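PDB 6K4T: metallo-beta-lactamase from Serratia marcescens, which hydrolyses the beta-lactam ring of antibiotics, probably with the help of two zinc ions held in its active site. Local coordinates for residues Ser27-Ser32 and Ile210-His215; Leu69-His74 and Ile155-Gln160; Gly95-Asp100 and His150-Ile155. One frame throughout, in Å; residues are numbered along the deposited sequence.

Contact 1 (Ser27-Ser32 and Ile210-His215); sequences SAVLLS and IAIAAH. With ZN (zinc ion), chain C; JKE (2-sulfanylbenzoic acid), chain D.
Just past Ala214, whose carbonyl is gripped by Ser27, stands the one aromatic side chain of the two segments, the imidazole of His215. What meets it at its edge, in the ring plane, is the carboxylate oxygen OD2 of the ligand JKE, 3.0 Å from His215 NE2. That nitrogen also binds a zinc ion at 2.1 Å, and the sulfur SD and oxygen OD2 of JKE chelate the same metal; Asp76 and His77 complete its shell, the ring of His77 standing at about 90° to that of His215. Ser27 holds two successive carbonyls. Its amide N donates to Ala214 O over 2.9 Å, at 166° on the hydrogen. With OG turned beside the backbone N (chi1 -62°), the hydroxyl donates to Ala213 O over 2.7 Å. Further along, CG2 of Val29 packs on CD1 of Ile212 at 3.9 Å, joining strand 29-31 of one sheet to strand 210-213 of the other, across the interior of the metallo-beta-lactamase sandwich. Because the two carbonyls immediately precede His215, the paired bonds from one buried serine probably help fix where strand 210-213 delivers that zinc ligand.

Contact 2 (Leu69-His74 and Ile155-Gln160); sequences LSTHSH and ITWTWQ. With ZN (zinc ion), chain B; JKE (2-sulfanylbenzoic acid), chain D.
Thr71 and Ile155 are joined by their backbones: Ile155 N donates to Thr71 O over 3.0 Å, at 161° on the hydrogen, while the CA of Thr71 lies 3.4 Å from Ile155 O in a CA-H...O contact. Beside this link the indole of Trp157 is sandwiched. Leu69 CB lies over one face, 3.8 Å from the centroid of the six-membered ring and 18° off its normal, a CH-pi contact that Leu69 CD1 extends to CE3. Over the opposite face, above the ring centre, sits CG2 of Ile155 from the same strand. The edge is polar: NE1 makes a weak, bent bond to Ser70 O at 3.1 Å. Thr71 OG1 sits between the backbone N and the carbonyl carbon (chi1 53°) and bonds to Asp41, which leaves CG2 near Trp157 CD1 and Ile155 O. The segment 69-74 leads out of strand 65-69 into the HxHxDH zinc motif of the metallo-beta-lactamase superfamily, and Trp157 packs on the run of chain just before the ligands His72 and His74. His72 binds a zinc ion through NE2 at 2.0 Å and His74 through ND1 at 2.1 Å; His150 and the sulfur SD of JKE complete the four. Each ring is held from behind by a carboxylate, His72 ND1 by Asp174 and His74 NE2 by Asp111, which would be expected to polarise the imidazoles. His74 is also the N-cap residue of helix 75-78.

Contact 3 (Gly95-Asp100 and His150-Ile155); sequences GAANVD and HTEGGI. With ZN (zinc ion), chain B; JKE (2-sulfanylbenzoic acid), chain D.
Asn98 and the turn Thr151-Gly154 supply the direct hydrogen bonds here, both made by one amide. Asn98 ND2 donates to Thr151 OG1 over 3.0 Å in a nearly straight bond (170°), with the hydroxyl oxygen only 1° out of the amide plane. On the carbonyl side, OD1 receives Gly153 N at 2.9 Å in a weak, bent bond. Asn98 CG lies beside its own backbone N (chi1 -75°), which lays the amide against the type I turn, with Gly153 CA close to CG. A water supplies the indirect bonding: it accepts from Gly95 N and lies 2.8 Å from Gly153 O, so it can bridge the two backbones. The backbones also touch closely, Gly95 CA lying 3.3 Å from Gly153 O in a CA-H...O contact. An aliphatic contact flanks the polar set, Ala97 CB on Glu152 CB at 3.6 Å. Separately, Ile155 CG1 makes van der Waals contact with the Gly95 backbone, 3.5 Å from its N. The turn directly follows His150, whose NE2 binds zinc and whose CE1 approaches JKE CZ obliquely at 3.4 Å. Through its two amide bonds, then, Asn98 is a plausible outer-shell element, tying the loop that carries a zinc ligand to the segment leading into helix 99-104.

How the contacts relate
Contacts 1 and 2 have centres about 9 Å apart and contacts 2 and 3 about 10 Å, whereas about 18 Å separates the centres of contacts 1 and 3, so contact 2 is the middle member. Along the chain 27-32 comes first and 210-215 last, enclosing the other two; 95-100 and 150-155 fall between the ends of contact 2, sharing Ile155 with it. Strands 29-31 and 65-69 belong to the seven-stranded sheet, 155-163 and 210-213 to the five-stranded one, and Val29 and Leu31 pack on Trp159 between them. His72 and His74 meet His150 at one zinc ion, while His215 serves the second. The ligand sulfur binds both metals, so residues distant in sequence converge on one dinuclear site.

Contact 1 (Ser27-Ser32 and Ile210-His215)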
loop_
_atom_site.group_PDB
_atom_site.type_symbol
_atom_site.label_atom_id
_atom_site.label_comp_id
_atom_site.label_asym_id
_atom_site.label_seq_id
_atom_site.Cartn_x
_atom_site.Cartn_y
_atom_site.Cartn_z
ATOM N N SER A 27 1.283 -5.668 4.197
ATOM C CA SER A 27 1.706 -4.461 4.899
ATOM C C SER A 27 0.510 -3.594 5.276
ATOM O O SER A 27 -0.404 -3.401 4.492
ATOM C CB SER A 27 2.661 -3.651 4.080
ATOM O OG SER A 27 3.824 -4.412 3.848
ATOM N N ALA A 28 0.584 -3.020 6.474
ATOM C CA ALA A 28 -0.172 -1.855 6.840
ATOM C C ALA A 28 0.737 -1.020 7.726
ATOM O O ALA A 28 1.547 -1.554 8.495
ATOM C CB ALA A 28 -1.439 -2.243 7.569
ATOM N N VAL A 29 0.636 0.303 7.598
ATOM C CA VAL A 29 1.506 1.223 8.314
ATOM C C VAL A 29 0.646 2.238 9.079
ATOM O O VAL A 29 -0.303 2.816 8.559
ATOM C CB VAL A 29 2.503 1.913 7.369
ATOM C CG1 VAL A 29 3.067 3.194 7.967
ATOM C CG2 VAL A 29 3.608 0.950 6.966
ATOM N N LEU A 30 1.033 2.473 10.335
ATOM C CA LEU A 30 0.508 3.580 11.099
ATOM C C LEU A 30 1.552 4.690 11.163
ATOM O O LEU A 30 2.695 4.463 11.632
ATOM C CB LEU A 30 0.144 3.125 12.509
ATOM C CG LEU A 30 -0.642 4.166 13.303
ATOM C CD1 LEU A 30 -2.092 4.205 12.834
ATOM C CD2 LEU A 30 -0.564 3.922 14.791
ATOM N N LEU A 31 1.160 5.880 10.706
ATOM C CA LEU A 31 1.973 7.059 10.788
ATOM C C LEU A 31 1.380 7.900 11.914
ATOM O O LEU A 31 0.249 8.391 11.783
ATOM C CB LEU A 31 1.905 7.829 9.475
ATOM C CG LEU A 31 2.791 9.072 9.398
ATOM C CD1 LEU A 31 4.268 8.709 9.484
ATOM C CD2 LEU A 31 2.519 9.843 8.100
ATOM N N SER A 32 2.095 8.007 13.035
ATOM C CA SER A 32 1.496 8.495 14.272
ATOM C C SER A 32 1.862 9.957 14.560
ATOM O O SER A 32 2.906 10.483 14.146
ATOM C CB SER A 32 1.871 7.617 15.437
ATOM O OG SER A 32 3.286 7.597 15.602
ATOM N N ILE A 210 13.286 4.548 2.558
ATOM C CA ILE A 210 12.668 3.364 3.156
ATOM C C ILE A 210 11.442 3.037 2.315
ATOM O O ILE A 210 10.488 3.802 2.296
ATOM C CB ILE A 210 12.292 3.586 4.632
ATOM C CG1 ILE A 210 13.541 3.902 5.465
ATOM C CG2 ILE A 210 11.535 2.384 5.191
ATOM C CD1 ILE A 210 13.251 4.456 6.849
ATOM N N ALA A 211 11.464 1.891 1.646
ATOM C CA ALA A 211 10.294 1.408 0.894
ATOM C C ALA A 211 9.614 0.300 1.697
ATOM O O ALA A 211 10.256 -0.645 2.153
ATOM C CB ALA A 211 10.669 0.917 -0.476
ATOM N N ILE A 212 8.314 0.448 1.908
ATOM C CA ILE A 212 7.483 -0.580 2.478
ATOM C C ILE A 212 6.527 -0.987 1.362
ATOM O O ILE A 212 5.660 -0.211 0.984
ATOM C CB ILE A 212 6.734 -0.055 3.724
ATOM C CG1 ILE A 212 7.704 0.371 4.825
ATOM C CG2 ILE A 212 5.747 -1.082 4.248
ATOM C CD1 ILE A 212 7.226 1.514 5.682
ATOM N N ALA A 213 6.683 -2.199 0.836
ATOM C CA ALA A 213 5.855 -2.645 -0.283
ATOM C C ALA A 213 4.565 -3.275 0.237
ATOM O O ALA A 213 4.550 -3.913 1.274
ATOM C CB ALA A 213 6.628 -3.629 -1.118
ATOM N N ALA A 214 3.467 -3.076 -0.505
ATOM C CA ALA A 214 2.151 -3.561 -0.074
ATOM C C ALA A 214 2.195 -5.059 0.267
ATOM O O ALA A 214 1.642 -5.490 1.288
ATOM C CB ALA A 214 1.133 -3.271 -1.150
ATOM N N HIS A 215 2.866 -5.843 -0.579
ATOM C CA HIS A 215 3.327 -7.188 -0.229
ATOM C C HIS A 215 4.722 -7.057 0.355
ATOM O O HIS A 215 5.654 -6.748 -0.391
ATOM C CB HIS A 215 3.308 -8.119 -1.461
ATOM C CG HIS A 215 1.915 -8.484 -1.862
ATOM N ND1 HIS A 215 1.241 -9.530 -1.258
ATOM C CD2 HIS A 215 1.038 -7.918 -2.730
ATOM C CE1 HIS A 215 0.018 -9.601 -1.739
ATOM N NE2 HIS A 215 -0.133 -8.637 -2.665
HETATM ZN ZN ZN C . -1.955 -7.870 -3.283
HETATM S SD JKE D . -3.299 -8.413 -5.121
HETATM C CG JKE D . -0.198 -7.693 -5.960
HETATM C CZ JKE D . -0.869 -8.915 -6.447
HETATM C CD1 JKE D . -2.755 -10.499 -6.706
HETATM O OD1 JKE D . 0.887 -7.405 -6.468
HETATM C CD2 JKE D . -0.644 -10.935 -7.773
HETATM O OD2 JKE D . -0.715 -6.932 -5.036
HETATM C CE1 JKE D . -2.248 -9.315 -6.161
HETATM C CE2 JKE D . -0.107 -9.774 -7.249
HETATM C CG1 JKE D . -1.957 -11.306 -7.517
#

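Contact 2 (Leu69-His74 and Ile155-Gln160)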
loop_
_atom_site.group_PDB
_atom_site.type_symbol
_atom_site.label_atom_id
_atom_site.label_comp_id
_atom_site.label_asym_id
_atom_site.label_seq_id
_atom_site.Cartn_x
_atom_site.Cartn_y
_atom_site.Cartn_z
ATOM N N LEU A 69 -5.597 5.370 4.218
ATOM C CA LEU A 69 -5.144 5.519 2.850
ATOM C C LEU A 69 -5.102 4.146 2.191
ATOM O O LEU A 69 -4.542 3.216 2.752
ATOM C CB LEU A 69 -3.751 6.151 2.823
ATOM C CG LEU A 69 -3.568 7.401 3.683
ATOM C CD1 LEU A 69 -2.203 8.012 3.450
ATOM C CD2 LEU A 69 -4.668 8.438 3.439
ATOM N N SER A 70 -5.636 4.045 0.975
ATOM C CA SER A 70 -5.680 2.791 0.243
ATOM C C SER A 70 -4.665 2.825 -0.900
ATOM O O SER A 70 -4.662 3.769 -1.709
ATOM C CB SER A 70 -7.070 2.558 -0.290
ATOM O OG SER A 70 -7.100 1.436 -1.172
ATOM N N THR A 71 -3.831 1.794 -0.977
ATOM C CA THR A 71 -2.997 1.576 -2.171
ATOM C C THR A 71 -3.871 1.135 -3.354
ATOM O O THR A 71 -4.000 1.873 -4.318
ATOM C CB THR A 71 -1.884 0.550 -1.918
ATOM O OG1 THR A 71 -2.470 -0.650 -1.398
ATOM C CG2 THR A 71 -0.803 1.088 -1.001
ATOM N N HIS A 72 -4.459 -0.064 -3.267
ATOM C CA HIS A 72 -5.403 -0.461 -4.265
ATOM C C HIS A 72 -6.464 -1.395 -3.703
ATOM O O HIS A 72 -6.313 -1.982 -2.633
ATOM C CB HIS A 72 -4.701 -1.080 -5.474
ATOM C CG HIS A 72 -4.148 -2.459 -5.281
ATOM N ND1 HIS A 72 -2.857 -2.700 -4.866
ATOM C CD2 HIS A 72 -4.715 -3.680 -5.487
ATOM C CE1 HIS A 72 -2.653 -4.012 -4.797
ATOM N NE2 HIS A 72 -3.782 -4.641 -5.187
ATOM N N SER A 73 -7.525 -1.533 -4.503
ATOM C CA SER A 73 -8.795 -2.094 -4.083
ATOM C C SER A 73 -8.913 -3.578 -4.442
ATOM O O SER A 73 -9.807 -3.958 -5.185
ATOM C CB SER A 73 -9.898 -1.277 -4.697
ATOM O OG SER A 73 -9.666 -1.077 -6.081
ATOM N N HIS A 74 -7.998 -4.399 -3.900
ATOM C CA HIS A 74 -8.195 -5.869 -3.869
ATOM C C HIS A 74 -8.339 -6.343 -2.421
ATOM O O HIS A 74 -7.895 -5.670 -1.477
ATOM C CB HIS A 74 -7.038 -6.603 -4.566
ATOM C CG HIS A 74 -6.985 -6.331 -6.025
ATOM N ND1 HIS A 74 -5.831 -6.400 -6.770
ATOM C CD2 HIS A 74 -7.967 -5.959 -6.870
ATOM C CE1 HIS A 74 -6.124 -6.114 -8.024
ATOM N NE2 HIS A 74 -7.412 -5.820 -8.114
ATOM N N ILE A 155 -2.559 4.028 -5.768
ATOM C CA ILE A 155 -1.794 5.132 -5.230
ATOM C C ILE A 155 -0.622 4.569 -4.424
ATOM O O ILE A 155 -0.770 3.657 -3.601
ATOM C CB ILE A 155 -2.660 6.058 -4.344
ATOM C CG1 ILE A 155 -3.826 6.681 -5.116
ATOM C CG2 ILE A 155 -1.784 7.110 -3.656
ATOM C CD1 ILE A 155 -3.453 7.739 -6.117
ATOM N N THR A 156 0.541 5.178 -4.630
ATOM C CA THR A 156 1.732 5.005 -3.816
ATOM C C THR A 156 1.847 6.262 -2.944
ATOM O O THR A 156 1.703 7.386 -3.440
ATOM C CB THR A 156 2.942 4.783 -4.737
ATOM O OG1 THR A 156 2.827 3.494 -5.344
ATOM C CG2 THR A 156 4.282 4.899 -4.054
ATOM N N TRP A 157 2.112 6.076 -1.653
ATOM C CA TRP A 157 2.000 7.151 -0.654
ATOM C C TRP A 157 3.371 7.436 -0.069
ATOM O O TRP A 157 4.111 6.484 0.237
ATOM C CB TRP A 157 1.039 6.736 0.455
ATOM C CG TRP A 157 -0.338 6.378 0.001
ATOM C CD1 TRP A 157 -0.771 5.118 -0.289
ATOM C CD2 TRP A 157 -1.463 7.255 -0.185
ATOM N NE1 TRP A 157 -2.088 5.150 -0.644
ATOM C CE2 TRP A 157 -2.548 6.433 -0.567
ATOM C CE3 TRP A 157 -1.679 8.634 -0.058
ATOM C CZ2 TRP A 157 -3.818 6.948 -0.820
ATOM C CZ3 TRP A 157 -2.946 9.130 -0.279
ATOM C CH2 TRP A 157 -3.992 8.298 -0.676
ATOM N N THR A 158 3.728 8.715 0.096
ATOM C CA THR A 158 5.077 9.063 0.568
ATOM C C THR A 158 5.020 10.100 1.687
ATOM O O THR A 158 4.090 10.905 1.769
ATOM C CB THR A 158 5.956 9.576 -0.580
ATOM O OG1 THR A 158 5.420 10.783 -1.124
ATOM C CG2 THR A 158 6.083 8.572 -1.704
ATOM N N TRP A 159 6.021 10.060 2.555
ATOM C CA TRP A 159 6.108 11.010 3.630
ATOM C C TRP A 159 7.537 11.028 4.149
ATOM O O TRP A 159 8.340 10.236 3.702
ATOM C CB TRP A 159 5.127 10.667 4.750
ATOM C CG TRP A 159 5.339 9.317 5.364
ATOM C CD1 TRP A 159 6.133 9.000 6.428
ATOM C CD2 TRP A 159 4.683 8.092 4.990
ATOM N NE1 TRP A 159 6.033 7.664 6.723
ATOM C CE2 TRP A 159 5.142 7.087 5.856
ATOM C CE3 TRP A 159 3.735 7.748 4.025
ATOM C CZ2 TRP A 159 4.705 5.766 5.766
ATOM C CZ3 TRP A 159 3.293 6.446 3.938
ATOM C CH2 TRP A 159 3.773 5.469 4.800
ATOM N N GLN A 160 7.782 11.879 5.148
ATOM C CA GLN A 160 9.075 11.935 5.825
ATOM C C GLN A 160 8.880 11.637 7.309
ATOM O O GLN A 160 7.966 12.175 7.947
ATOM C CB GLN A 160 9.736 13.297 5.618
ATOM C CG GLN A 160 9.914 13.618 4.146
ATOM C CD GLN A 160 10.679 14.889 3.898
ATOM O OE1 GLN A 160 10.852 15.707 4.796
ATOM N NE2 GLN A 160 11.142 15.047 2.670
HETATM ZN ZN ZN B . -3.836 -6.471 -6.102
HETATM S SD JKE D . -3.299 -8.413 -5.121
HETATM C CG JKE D . -0.198 -7.693 -5.960
HETATM C CZ JKE D . -0.869 -8.915 -6.447
HETATM C CD1 JKE D . -2.755 -10.499 -6.706
HETATM O OD1 JKE D . 0.887 -7.405 -6.468
HETATM C CD2 JKE D . -0.644 -10.935 -7.773
HETATM O OD2 JKE D . -0.715 -6.932 -5.036
HETATM C CE1 JKE D . -2.248 -9.315 -6.161
HETATM C CE2 JKE D . -0.107 -9.774 -7.249
HETATM C CG1 JKE D . -1.957 -11.306 -7.517
#

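Contact 3 (Gly95-Asp100 and His150-Ile155)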
loop_
_atom_site.group_PDB
_atom_site.type_symbol
_atom_site.label_atom_id
_atom_site.label_comp_id
_atom_site.label_asym_id
_atom_site.label_seq_id
_atom_site.Cartn_x
_atom_site.Cartn_y
_atom_site.Cartn_z
ATOM N N GLY A 95 -7.285 6.661 -4.880
ATOM C CA GLY A 95 -7.317 7.142 -6.247
ATOM C C GLY A 95 -8.728 7.114 -6.791
ATOM O O GLY A 95 -9.519 6.241 -6.459
ATOM N N ALA A 96 -9.031 8.084 -7.651
ATOM C CA ALA A 96 -10.389 8.360 -8.099
ATOM C C ALA A 96 -11.044 7.099 -8.655
ATOM O O ALA A 96 -12.195 6.808 -8.367
ATOM C CB ALA A 96 -10.370 9.473 -9.120
ATOM N N ALA A 97 -10.310 6.368 -9.484
ATOM C CA ALA A 97 -10.919 5.224 -10.204
ATOM C C ALA A 97 -11.111 3.997 -9.294
ATOM O O ALA A 97 -11.724 3.040 -9.720
ATOM C CB ALA A 97 -10.074 4.853 -11.397
ATOM N N ASN A 98 -10.584 3.993 -8.072
ATOM C CA ASN A 98 -10.800 2.875 -7.162
ATOM C C ASN A 98 -11.875 3.199 -6.116
ATOM O O ASN A 98 -12.218 2.328 -5.302
ATOM C CB ASN A 98 -9.500 2.452 -6.472
ATOM C CG ASN A 98 -8.544 1.669 -7.349
ATOM O OD1 ASN A 98 -8.845 1.384 -8.508
ATOM N ND2 ASN A 98 -7.391 1.314 -6.784
ATOM N N VAL A 99 -12.365 4.447 -6.082
ATOM C CA VAL A 99 -13.310 4.820 -5.040
ATOM C C VAL A 99 -14.526 3.884 -5.055
ATOM O O VAL A 99 -14.972 3.394 -4.007
ATOM C CB VAL A 99 -13.697 6.304 -5.185
ATOM C CG1 VAL A 99 -14.958 6.640 -4.423
ATOM C CG2 VAL A 99 -12.556 7.210 -4.760
ATOM N N ASP A 100 -15.123 3.677 -6.226
ATOM C CA ASP A 100 -16.336 2.896 -6.338
ATOM C C ASP A 100 -16.084 1.450 -5.871
ATOM O O ASP A 100 -16.913 0.837 -5.217
ATOM C CB ASP A 100 -16.850 2.957 -7.775
ATOM C CG ASP A 100 -18.240 2.383 -7.927
ATOM O OD1 ASP A 100 -19.148 2.916 -7.269
ATOM O OD2 ASP A 100 -18.386 1.418 -8.688
ATOM N N HIS A 150 -1.880 -2.029 -12.139
ATOM C CA HIS A 150 -2.438 -3.161 -11.395
ATOM C C HIS A 150 -3.933 -2.923 -11.145
ATOM O O HIS A 150 -4.728 -3.852 -11.244
ATOM C CB HIS A 150 -1.599 -3.415 -10.140
ATOM C CG HIS A 150 -2.023 -4.589 -9.328
ATOM N ND1 HIS A 150 -1.631 -5.883 -9.628
ATOM C CD2 HIS A 150 -2.781 -4.678 -8.211
ATOM C CE1 HIS A 150 -2.120 -6.711 -8.703
ATOM N NE2 HIS A 150 -2.825 -5.990 -7.821
ATOM N N THR A 151 -4.269 -1.664 -10.841
ATOM C CA THR A 151 -5.661 -1.158 -10.815
ATOM C C THR A 151 -5.624 0.261 -11.368
ATOM O O THR A 151 -4.559 0.898 -11.341
ATOM C CB THR A 151 -6.270 -1.148 -9.406
ATOM O OG1 THR A 151 -5.571 -0.183 -8.611
ATOM C CG2 THR A 151 -6.284 -2.511 -8.738
ATOM N N GLU A 152 -6.780 0.789 -11.800
ATOM C CA GLU A 152 -6.761 2.104 -12.398
ATOM C C GLU A 152 -6.485 3.162 -11.320
ATOM O O GLU A 152 -5.860 4.200 -11.587
ATOM C CB GLU A 152 -8.071 2.421 -13.111
ATOM C CG GLU A 152 -8.249 1.728 -14.444
ATOM C CD GLU A 152 -9.473 2.177 -15.222
ATOM O OE1 GLU A 152 -10.206 3.014 -14.699
ATOM O OE2 GLU A 152 -9.669 1.707 -16.362
ATOM N N GLY A 153 -6.949 2.933 -10.079
ATOM C CA GLY A 153 -6.857 3.951 -9.024
ATOM C C GLY A 153 -5.727 3.733 -8.028
ATOM O O GLY A 153 -5.730 4.321 -6.949
ATOM N N GLY A 154 -4.712 2.941 -8.398
ATOM C CA GLY A 154 -3.594 2.662 -7.482
ATOM C C GLY A 154 -2.867 3.923 -7.073
ATOM O O GLY A 154 -2.555 4.768 -7.922
ATOM N N ILE A 155 -2.559 4.028 -5.768
ATOM C CA ILE A 155 -1.794 5.132 -5.230
ATOM C C ILE A 155 -0.622 4.569 -4.424
ATOM O O ILE A 155 -0.770 3.657 -3.601
ATOM C CB ILE A 155 -2.660 6.058 -4.344
ATOM C CG1 ILE A 155 -3.826 6.681 -5.116
ATOM C CG2 ILE A 155 -1.784 7.110 -3.656
ATOM C CD1 ILE A 155 -3.453 7.739 -6.117
HETATM ZN ZN ZN B . -3.836 -6.471 -6.102
HETATM S SD JKE D . -3.299 -8.413 -5.121
HETATM C CG JKE D . -0.198 -7.693 -5.960
HETATM C CZ JKE D . -0.869 -8.915 -6.447
HETATM C CD1 JKE D . -2.755 -10.499 -6.706
HETATM O OD1 JKE D . 0.887 -7.405 -6.468
HETATM C CD2 JKE D . -0.644 -10.935 -7.773
HETATM O OD2 JKE D . -0.715 -6.932 -5.036
HETATM C CE1 JKE D . -2.248 -9.315 -6.161
HETATM C CE2 JKE D . -0.107 -9.774 -7.249
HETATM C CG1 JKE D . -1.957 -11.306 -7.517
HETATM O O HOH W 1 -5.944 4.180 -4.118
#